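Local coordinates for hypothetical protein (Trypanosoma cruzi, PDB 1YZV) that is of unknown function but belongs to the isochorismatase superfamily and is a putative ribonuclease, at residues Ser18-Phe23 / Pro108-Val113. Sequence-based numbering, arbitrary orientation.
Sequences SCKTAF and PEVEQV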
ATOM      1  N   SER A  18      14.074   5.358  26.827  1.00 31.34           N
ATOM      2  CA  SER A  18      14.463   6.524  26.072  1.00 32.58           C
ATOM      3  C   SER A  18      13.495   7.720  26.264  1.00 34.00           C
ATOM      4  O   SER A  18      13.837   8.875  26.100  1.00 35.13           O
ATOM      5  CB  SER A  18      14.513   6.095  24.594  1.00 34.38           C
ATOM      6  OG  SER A  18      15.308   6.947  23.827  1.00 42.22           O
ATOM      7  N   CYS A  19      12.231   7.407  26.431  1.00 34.54           N
ATOM      8  CA  CYS A  19      11.183   8.395  26.526  1.00 33.46           C
ATOM      9  C   CYS A  19      10.033   7.686  27.191  1.00 34.05           C
ATOM     10  O   CYS A  19      10.075   6.460  27.369  1.00 37.65           O
ATOM     11  CB  CYS A  19      10.802   8.903  25.146  1.00 33.66           C
ATOM     12  SG  CYS A  19      10.141   7.633  23.977  1.00 32.39           S
ATOM     13  N   LYS A  20       9.031   8.432  27.606  1.00 33.20           N
ATOM     14  CA  LYS A  20       7.823   7.838  28.118  1.00 32.34           C
ATOM     15  C   LYS A  20       6.812   7.512  26.991  1.00 29.29           C
ATOM     16  O   LYS A  20       6.865   8.119  25.913  1.00 25.11           O
ATOM     17  CB  LYS A  20       7.242   8.776  29.126  1.00 35.59           C
ATOM     18  CG  LYS A  20       6.153   8.214  29.954  1.00 41.43           C
ATOM     19  CD  LYS A  20       6.188   8.917  31.329  1.00 42.45           C
ATOM     20  CE  LYS A  20       4.899   8.654  32.085  1.00 42.38           C
ATOM     21  NZ  LYS A  20       4.916   9.289  33.450  1.00 41.58           N
ATOM     22  N   THR A  21       6.093   6.390  27.184  1.00 25.53           N
ATOM     23  CA  THR A  21       5.120   5.882  26.215  1.00 26.35           C
ATOM     24  C   THR A  21       3.719   5.919  26.816  1.00 24.70           C
ATOM     25  O   THR A  21       3.554   5.535  27.974  1.00 26.16           O
ATOM     26  CB  THR A  21       5.438   4.384  25.861  1.00 24.87           C
ATOM     27  OG1 THR A  21       6.782   4.312  25.404  1.00 25.29           O
ATOM     28  CG2 THR A  21       4.538   3.846  24.778  1.00 26.93           C
ATOM     29  N   ALA A  22       2.739   6.438  26.067  1.00 23.28           N
ATOM     30  CA  ALA A  22       1.322   6.434  26.514  1.00 23.26           C
ATOM     31  C   ALA A  22       0.590   5.357  25.741  1.00 23.87           C
ATOM     32  O   ALA A  22       0.744   5.221  24.524  1.00 22.98           O
ATOM     33  CB  ALA A  22       0.658   7.787  26.268  1.00 26.26           C
ATOM     34  N   PHE A  23      -0.171   4.564  26.472  1.00 25.82           N
ATOM     35  CA  PHE A  23      -1.038   3.580  25.901  1.00 24.72           C
ATOM     36  C   PHE A  23      -2.443   4.188  25.878  1.00 25.15           C
ATOM     37  O   PHE A  23      -3.053   4.438  26.924  1.00 26.46           O
ATOM     38  CB  PHE A  23      -0.966   2.281  26.718  1.00 23.94           C
ATOM     39  CG  PHE A  23       0.345   1.563  26.585  1.00 22.06           C
ATOM     40  CD1 PHE A  23       0.561   0.655  25.549  1.00 20.63           C
ATOM     41  CD2 PHE A  23       1.362   1.792  27.490  1.00 23.62           C
ATOM     42  CE1 PHE A  23       1.785   0.074  25.382  1.00 20.91           C
ATOM     43  CE2 PHE A  23       2.632   1.284  27.254  1.00 24.31           C
ATOM     44  CZ  PHE A  23       2.831   0.387  26.247  1.00 23.29           C
ATOM     45  N   PRO A 108       7.072  17.004  26.875  1.00 40.33           N
ATOM     46  CA  PRO A 108       8.144  16.605  25.956  1.00 38.72           C
ATOM     47  C   PRO A 108       8.680  15.161  26.162  1.00 36.07           C
ATOM     48  O   PRO A 108       9.022  14.515  25.195  1.00 34.96           O
ATOM     49  CB  PRO A 108       9.234  17.661  26.223  1.00 41.35           C
ATOM     50  CG  PRO A 108       9.026  18.074  27.574  1.00 44.50           C
ATOM     51  CD  PRO A 108       7.500  18.145  27.701  1.00 42.84           C
ATOM     52  N   GLU A 109       8.610  14.638  27.376  1.00 32.14           N
ATOM     53  CA  GLU A 109       9.013  13.246  27.653  1.00 33.34           C
ATOM     54  C   GLU A 109       8.074  12.167  27.050  1.00 27.84           C
ATOM     55  O   GLU A 109       8.498  11.032  26.869  1.00 27.66           O
ATOM     56  CB  GLU A 109       9.101  13.024  29.155  1.00 29.12           C
ATOM     57  CG  GLU A 109       7.831  13.432  29.887  1.00 41.33           C
ATOM     58  CD  GLU A 109       7.877  13.232  31.394  1.00 45.13           C
ATOM     59  OE1 GLU A 109       8.960  12.858  31.933  1.00 63.43           O
ATOM     60  OE2 GLU A 109       6.799  13.385  32.032  1.00 45.91           O
ATOM     61  N   VAL A 110       6.786  12.483  26.895  1.00 27.53           N
ATOM     62  CA  VAL A 110       5.828  11.543  26.303  1.00 28.15           C
ATOM     63  C   VAL A 110       5.893  11.676  24.786  1.00 27.06           C
ATOM     64  O   VAL A 110       5.205  12.492  24.181  1.00 30.05           O
ATOM     65  CB  VAL A 110       4.382  11.762  26.786  1.00 26.84           C
ATOM     66  CG1 VAL A 110       3.490  10.649  26.237  1.00 28.52           C
ATOM     67  CG2 VAL A 110       4.320  11.787  28.301  1.00 28.01           C
ATOM     68  N   GLU A 111       6.821  10.949  24.198  1.00 25.55           N
ATOM     69  CA  GLU A 111       7.151  11.112  22.797  1.00 27.03           C
ATOM     70  C   GLU A 111       6.356  10.215  21.870  1.00 25.79           C
ATOM     71  O   GLU A 111       6.274  10.505  20.678  1.00 27.34           O
ATOM     72  CB  GLU A 111       8.629  10.815  22.551  1.00 26.94           C
ATOM     73  CG  GLU A 111       9.579  11.880  23.053  1.00 33.44           C
ATOM     74  CD  GLU A 111      11.062  11.517  22.804  1.00 36.60           C
ATOM     75  OE1 GLU A 111      11.355  10.747  21.848  1.00 44.20           O
ATOM     76  OE2 GLU A 111      11.915  12.021  23.569  1.00 46.26           O
ATOM     77  N   GLN A 112       5.821   9.117  22.401  1.00 25.00           N
ATOM     78  CA  GLN A 112       5.207   8.074  21.589  1.00 23.56           C
ATOM     79  C   GLN A 112       3.986   7.463  22.252  1.00 22.19           C
ATOM     80  O   GLN A 112       3.905   7.365  23.465  1.00 22.02           O
ATOM     81  CB  GLN A 112       6.235   7.022  21.200  1.00 24.55           C
ATOM     82  CG  GLN A 112       6.799   6.233  22.390  1.00 24.72           C
ATOM     83  CD  GLN A 112       8.102   5.527  22.084  1.00 23.44           C
ATOM     84  OE1 GLN A 112       8.816   5.849  21.104  1.00 25.33           O
ATOM     85  NE2 GLN A 112       8.420   4.513  22.920  1.00 19.52           N
ATOM     86  N   VAL A 113       2.980   7.194  21.420  1.00 20.63           N
ATOM     87  CA  VAL A 113       1.674   6.704  21.859  1.00 20.63           C
ATOM     88  C   VAL A 113       1.402   5.444  21.083  1.00 21.56           C
ATOM     89  O   VAL A 113       1.642   5.397  19.852  1.00 20.96           O
ATOM     90  CB  VAL A 113       0.593   7.775  21.576  1.00 19.93           C
ATOM     91  CG1 VAL A 113      -0.824   7.187  21.717  1.00 23.03           C
ATOM     92  CG2 VAL A 113       0.831   9.083  22.510  1.00 24.92           C
TER
HETATM   93  O   HOH W   1      12.540  12.052  26.224  1.00 60.90           O
HETATM   94  O   HOH W   2       4.920  11.822  32.553  1.00 47.06           O
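Backbone hydrogen bonds join K20 and A22 to the start of strand 110-118 and to E109 just before it. K20 N donates to E109 O at 2.8 Å, tilted from the carbonyl plane, and A22 N reaches Q112 O at 3.0 Å, in that carbonyl's plane and nearly straight (164° at the hydrogen). The bond from E111 N to K20 O is weak, at 3.3 Å. K20 pairs with V110 but T21 with Q112, so E111 is the extra residue of a beta bulge, and an inverse gamma turn centred on V110 runs into it. These are the N-terminal ends of the two central strands, 20-26 and 110-118, of the parallel six-stranded sheet in this isochorismatase-family fold.

Among the side chains, Q112 NE2 donates to T21 OG1 at 3.0 Å, with the hydroxyl 10° out of the amide plane; OE1 of Q112 is taken by K14 N. C19 SG, set between its backbone N and carbonyl carbon (chi1 61°), lies over the face of this amide, 3.5 Å from Q112 CD, while C19 CB lies 3.5 Å from E111 CD. That carboxylate forms a salt bridge through OE1 with K14. On the face carrying V110 and V113, A22 CB meets V110 CG1 and V113 CG2, both at 4.0 Å. A water links K20 NZ to E109 OE2, whose charges stay 4.7 Å apart; T58 O also accepts from NZ.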